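Local coordinates for protein blood group a-and b-cleaving endo-beta-galactosidase (Streptococcus pneumoniae, PDB 2YGL) that probably cleaves blood group A and B antigens as a family 98 endo-beta-galactosidase, here represented by its tandem carbohydrate-binding modules of family CBM51, at residues A17-I22 against K26-D31; I106-D111 against Q133-T138. One frame throughout, in Å; residues are numbered along the deposited sequence.

Interaction 1. Residues A17-I22 against K26-D31; sequences ATHGDI and KTVQKD
A17 meets V28 through methyl groups: its CB lies 4.0 Å from CG2 of V28, where the chain leaves strand 16-17. T18 turns its CB from the other segment, and its OG1 bonds to V70. H19 carries the centre of the contact. CG of H19 sits between the backbone N and the carbonyl carbon (chi1 58°), which brings the imidazole across toward K26, while CB of H19 lies 4.1 Å from CG2 of V28. NE2 of H19 donates to O of K26 at 2.9 Å, bent to 146° at the hydrogen; the donor stands above the carbonyl plane, and the oxygen is tilted from the ring plane. At the other ring nitrogen, N of D21 gives its hydrogen to ND1 of H19 over 3.2 Å, almost exactly in the ring plane. With both nitrogens engaged, the rotation of this buried ring is fixed and its proton is placed on NE2. OD2 of D21 and NZ of the extended K26 form a long salt bridge of 3.7 Å, and a water links the two residues, donating to OD1 of D21 and accepting from NZ of K26; OD1 is also held by N of D23. The loop crosses between the two sheets of the beta-sandwich, from strand 16-17 to strand 29-30; helix 34-39 borders it through F34, whose ring meets that of H19, while V28 packs on I61 and T63 of strand 60-64 and on I71 of strand 69-74.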
loop_
_atom_site.group_PDB
_atom_site.type_symbol
_atom_site.label_atom_id
_atom_site.label_comp_id
_atom_site.label_asym_id
_atom_site.label_seq_id
_atom_site.Cartn_x
_atom_site.Cartn_y
_atom_site.Cartn_z
ATOM N N ALA A 17 14.335 22.226 -8.906
ATOM C CA ALA A 17 15.721 21.945 -8.559
ATOM C C ALA A 17 16.561 23.207 -8.692
ATOM O O ALA A 17 16.565 23.851 -9.743
ATOM C CB ALA A 17 16.281 20.832 -9.439
ATOM N N THR A 18 17.249 23.568 -7.613
ATOM C CA THR A 18 18.193 24.681 -7.639
ATOM C C THR A 18 19.566 24.211 -7.163
ATOM O O THR A 18 19.673 23.286 -6.350
ATOM C CB THR A 18 17.727 25.871 -6.766
ATOM O OG1 THR A 18 17.627 25.455 -5.398
ATOM C CG2 THR A 18 16.378 26.419 -7.244
ATOM N N HIS A 19 20.606 24.856 -7.683
ATOM C CA HIS A 19 21.988 24.555 -7.319
ATOM C C HIS A 19 22.769 25.847 -7.073
ATOM O O HIS A 19 22.285 26.940 -7.381
ATOM C CB HIS A 19 22.666 23.701 -8.403
ATOM C CG HIS A 19 22.678 24.332 -9.763
ATOM N ND1 HIS A 19 23.546 25.348 -10.107
ATOM C CD2 HIS A 19 21.937 24.082 -10.869
ATOM C CE1 HIS A 19 23.331 25.702 -11.362
ATOM N NE2 HIS A 19 22.362 24.947 -11.848
ATOM N N GLY A 20 23.974 25.711 -6.526
ATOM C CA GLY A 20 24.799 26.858 -6.163
ATOM C C GLY A 20 25.823 27.306 -7.189
ATOM O O GLY A 20 26.607 28.213 -6.917
ATOM N N ASP A 21 25.825 26.682 -8.365
ATOM C CA ASP A 21 26.750 27.076 -9.431
ATOM C C ASP A 21 26.242 28.325 -10.155
ATOM O O ASP A 21 25.054 28.429 -10.452
ATOM C CB ASP A 21 26.958 25.926 -10.423
ATOM C CG ASP A 21 28.160 26.145 -11.332
ATOM O OD1 ASP A 21 28.122 27.063 -12.182
ATOM O OD2 ASP A 21 29.144 25.386 -11.201
ATOM N N ILE A 22 27.147 29.261 -10.442
ATOM C CA ILE A 22 26.773 30.532 -11.080
ATOM C C ILE A 22 26.266 30.377 -12.519
ATOM O O ILE A 22 25.507 31.216 -12.998
ATOM C CB ILE A 22 27.901 31.616 -11.003
ATOM C CG1 ILE A 22 29.149 31.194 -11.792
ATOM C CG2 ILE A 22 28.227 31.958 -9.541
ATOM C CD1 ILE A 22 30.129 32.335 -12.075
ATOM N N LYS A 26 23.733 25.126 -16.611
ATOM C CA LYS A 26 24.000 23.841 -15.970
ATOM C C LYS A 26 22.789 23.398 -15.157
ATOM O O LYS A 26 22.054 24.229 -14.613
ATOM C CB LYS A 26 25.235 23.930 -15.070
ATOM C CG LYS A 26 26.552 24.056 -15.828
ATOM C CD LYS A 26 27.739 24.127 -14.877
ATOM C CE LYS A 26 28.998 24.570 -15.610
ATOM N NZ LYS A 26 30.142 24.782 -14.678
ATOM N N THR A 27 22.581 22.086 -15.086
ATOM C CA THR A 27 21.460 21.520 -14.341
ATOM C C THR A 27 21.930 20.501 -13.305
ATOM O O THR A 27 22.985 19.875 -13.463
ATOM C CB THR A 27 20.438 20.826 -15.276
ATOM O OG1 THR A 27 21.102 19.806 -16.029
ATOM C CG2 THR A 27 19.797 21.824 -16.230
ATOM N N VAL A 28 21.133 20.346 -12.250
ATOM C CA VAL A 28 21.320 19.280 -11.263
ATOM C C VAL A 28 21.382 17.935 -11.998
ATOM O O VAL A 28 20.597 17.682 -12.913
ATOM C CB VAL A 28 20.187 19.298 -10.204
ATOM C CG1 VAL A 28 20.268 18.089 -9.284
ATOM C CG2 VAL A 28 20.239 20.591 -9.387
ATOM N N GLN A 29 22.333 17.090 -11.607
ATOM C CA GLN A 29 22.644 15.880 -12.364
ATOM C C GLN A 29 22.008 14.607 -11.811
ATOM O O GLN A 29 21.948 14.402 -10.596
ATOM C CB GLN A 29 24.160 15.718 -12.491
ATOM C CG GLN A 29 24.823 16.776 -13.375
ATOM C CD GLN A 29 24.458 16.623 -14.842
ATOM O OE1 GLN A 29 24.744 15.597 -15.459
ATOM N NE2 GLN A 29 23.820 17.643 -15.406
ATOM N N LYS A 30 21.526 13.762 -12.720
ATOM C CA LYS A 30 20.997 12.450 -12.364
ATOM C C LYS A 30 22.075 11.400 -12.597
ATOM O O LYS A 30 22.644 11.319 -13.692
ATOM C CB LYS A 30 19.759 12.102 -13.198
ATOM C CG LYS A 30 18.613 13.099 -13.108
ATOM C CD LYS A 30 17.499 12.726 -14.080
ATOM C CE LYS A 30 16.556 13.892 -14.308
ATOM N NZ LYS A 30 15.572 13.601 -15.393
ATOM N N ASP A 31 22.353 10.613 -11.558
ATOM C CA ASP A 31 23.301 9.494 -11.622
ATOM C C ASP A 31 24.734 9.922 -11.966
ATOM O O ASP A 31 25.503 9.162 -12.566
ATOM C CB ASP A 31 22.786 8.409 -12.578
ATOM C CG ASP A 31 21.382 7.947 -12.229
ATOM O OD1 ASP A 31 21.034 7.937 -11.028
ATOM O OD2 ASP A 31 20.619 7.595 -13.153
HETATM O O HOH W 1 30.508 27.501 -13.322
#

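Interaction 2. Residues I106-D111 against Q133-T138; sequences IEIEID and QFISVT
I108 and I135 meet between the two antiparallel sheets of a beta-sandwich, the fold of this carbohydrate-binding module. Strand 105-110 belongs to the five-stranded sheet and strand 133-138 to the facing sheet, so the segments face each other through side chains, with nearest CA atoms, those of I108 and V137, 8.8 Å apart. The I135 chain runs out from its strand with CG1 anti to the carbonyl carbon (chi1 -57°) and CD1 continuing outward (chi2 170°), so that its terminal methyl reaches the I108 branch, whose own CD1 is folded back by a chi2 of -62°. The two chains meet at a slant, and both are buried. F83 and L148 cover I108 further, while T85, I87 and Y116 also touch I135, which makes this spot part of the hydrophobic interior.

Toward the other end the packing is looser. V137 points its CB at the opposite strand but makes no close contact, and I110 meets backbone instead of a side chain, its CD1 lying 4.2 Å from O of T138. The outward-facing residues belong to the solvent side: F134 and S136 are exposed on the outer surface of their sheet, where S136 bonds to E84, and E109 pairs with K149 on the outside of the other. Between the two strands, the closest approach is that of CG1 of I108 to CD1 of I135, at 3.9 Å.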
loop_
_atom_site.group_PDB
_atom_site.type_symbol
_atom_site.label_atom_id
_atom_site.label_comp_id
_atom_site.label_asym_id
_atom_site.label_seq_id
_atom_site.Cartn_x
_atom_site.Cartn_y
_atom_site.Cartn_z
ATOM N N ILE A 106 23.427 19.615 5.560
ATOM C CA ILE A 106 22.508 18.958 4.634
ATOM C C ILE A 106 21.247 18.562 5.400
ATOM O O ILE A 106 21.330 17.955 6.472
ATOM C CB ILE A 106 23.139 17.711 3.949
ATOM C CG1 ILE A 106 24.357 18.113 3.106
ATOM C CG2 ILE A 106 22.103 16.988 3.075
ATOM C CD1 ILE A 106 25.220 16.943 2.639
ATOM N N GLU A 107 20.089 18.916 4.851
ATOM C CA GLU A 107 18.811 18.596 5.479
ATOM C C GLU A 107 17.861 17.872 4.534
ATOM O O GLU A 107 17.929 18.038 3.314
ATOM C CB GLU A 107 18.124 19.864 5.992
ATOM C CG GLU A 107 18.804 20.532 7.174
ATOM C CD GLU A 107 18.174 21.871 7.532
ATOM O OE1 GLU A 107 17.342 22.384 6.749
ATOM O OE2 GLU A 107 18.517 22.413 8.604
ATOM N N ILE A 108 16.979 17.063 5.119
ATOM C CA ILE A 108 15.841 16.501 4.404
ATOM C C ILE A 108 14.573 17.037 5.056
ATOM O O ILE A 108 14.417 16.981 6.280
ATOM C CB ILE A 108 15.850 14.948 4.391
ATOM C CG1 ILE A 108 17.169 14.403 3.811
ATOM C CG2 ILE A 108 14.636 14.395 3.630
ATOM C CD1 ILE A 108 17.455 14.784 2.349
ATOM N N GLU A 109 13.685 17.573 4.225
ATOM C CA GLU A 109 12.467 18.222 4.683
ATOM C C GLU A 109 11.254 17.580 4.019
ATOM O O GLU A 109 11.267 17.319 2.814
ATOM C CB GLU A 109 12.531 19.714 4.344
ATOM C CG GLU A 109 11.391 20.563 4.879
ATOM C CD GLU A 109 11.606 22.046 4.619
ATOM O OE1 GLU A 109 12.596 22.609 5.132
ATOM O OE2 GLU A 109 10.786 22.649 3.897
ATOM N N ILE A 110 10.221 17.311 4.816
ATOM C CA ILE A 110 8.941 16.826 4.296
ATOM C C ILE A 110 7.818 17.750 4.757
ATOM O O ILE A 110 7.592 17.911 5.962
ATOM C CB ILE A 110 8.638 15.363 4.721
ATOM C CG1 ILE A 110 9.705 14.404 4.180
ATOM C CG2 ILE A 110 7.243 14.942 4.241
ATOM C CD1 ILE A 110 9.666 13.009 4.792
ATOM N N ASP A 111 7.137 18.361 3.787
ATOM C CA ASP A 111 6.003 19.265 4.034
ATOM C C ASP A 111 6.279 20.328 5.106
ATOM O O ASP A 111 5.460 20.551 6.001
ATOM C CB ASP A 111 4.732 18.466 4.369
ATOM C CG ASP A 111 4.326 17.509 3.259
ATOM O OD1 ASP A 111 4.511 17.838 2.067
ATOM O OD2 ASP A 111 3.807 16.421 3.582
ATOM N N GLN A 133 27.376 9.949 5.418
ATOM C CA GLN A 133 26.316 9.669 6.384
ATOM C C GLN A 133 25.140 9.007 5.676
ATOM O O GLN A 133 24.736 9.442 4.595
ATOM C CB GLN A 133 25.850 10.950 7.084
ATOM C CG GLN A 133 26.857 11.546 8.069
ATOM C CD GLN A 133 26.978 10.751 9.364
ATOM O OE1 GLN A 133 26.087 9.985 9.729
ATOM N NE2 GLN A 133 28.084 10.943 10.068
ATOM N N PHE A 134 24.602 7.955 6.290
ATOM C CA PHE A 134 23.428 7.256 5.770
ATOM C C PHE A 134 22.159 7.814 6.401
ATOM O O PHE A 134 22.058 7.913 7.628
ATOM C CB PHE A 134 23.538 5.745 6.028
ATOM C CG PHE A 134 22.347 4.948 5.549
ATOM C CD1 PHE A 134 22.068 4.828 4.189
ATOM C CD2 PHE A 134 21.517 4.301 6.461
ATOM C CE1 PHE A 134 20.974 4.088 3.745
ATOM C CE2 PHE A 134 20.419 3.555 6.029
ATOM C CZ PHE A 134 20.147 3.448 4.667
ATOM N N ILE A 135 21.204 8.187 5.556
ATOM C CA ILE A 135 19.920 8.711 6.007
ATOM C C ILE A 135 18.833 7.663 5.792
ATOM O O ILE A 135 18.724 7.077 4.709
ATOM C CB ILE A 135 19.522 10.018 5.257
ATOM C CG1 ILE A 135 20.597 11.099 5.417
ATOM C CG2 ILE A 135 18.165 10.538 5.749
ATOM C CD1 ILE A 135 20.390 12.305 4.519
ATOM N N SER A 136 18.041 7.427 6.835
ATOM C CA SER A 136 16.840 6.609 6.730
ATOM C C SER A 136 15.733 7.252 7.559
ATOM O O SER A 136 15.756 7.203 8.792
ATOM C CB SER A 136 17.110 5.174 7.183
ATOM O OG SER A 136 16.037 4.325 6.822
ATOM N N VAL A 137 14.783 7.883 6.873
ATOM C CA VAL A 137 13.672 8.563 7.537
ATOM C C VAL A 137 12.320 7.985 7.129
ATOM O O VAL A 137 12.129 7.574 5.983
ATOM C CB VAL A 137 13.679 10.103 7.296
ATOM C CG1 VAL A 137 14.812 10.765 8.067
ATOM C CG2 VAL A 137 13.757 10.436 5.807
ATOM N N THR A 138 11.393 7.959 8.083
ATOM C CA THR A 138 10.024 7.526 7.830
ATOM C C THR A 138 9.250 8.649 7.141
ATOM O O THR A 138 9.386 9.821 7.496
ATOM C CB THR A 138 9.306 7.116 9.141
ATOM O OG1 THR A 138 10.155 6.253 9.906
ATOM C CG2 THR A 138 8.002 6.384 8.846
#

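Interactions 1 and 2 illustrate two kinds of contact in one beta-sandwich module: a largely polar one within a loop, and apolar packing between sheets. Their centres lie 19 Å apart and their nearest atoms about 11 Å, so they do not touch. They are nevertheless joined by the five-stranded sheet, in which strand 16-17 leads into interaction 1 and strand 105-110 supplies interaction 2, with strands 69-74 and 145-151 between. The calcium ion, bound by V102, A152, H155 and D159, lies about 12 Å from the side chain of D21, and a weak hydrogen bond from OG1 of T156 to O of G20 links interaction 1 to the loop carrying three of those ligands.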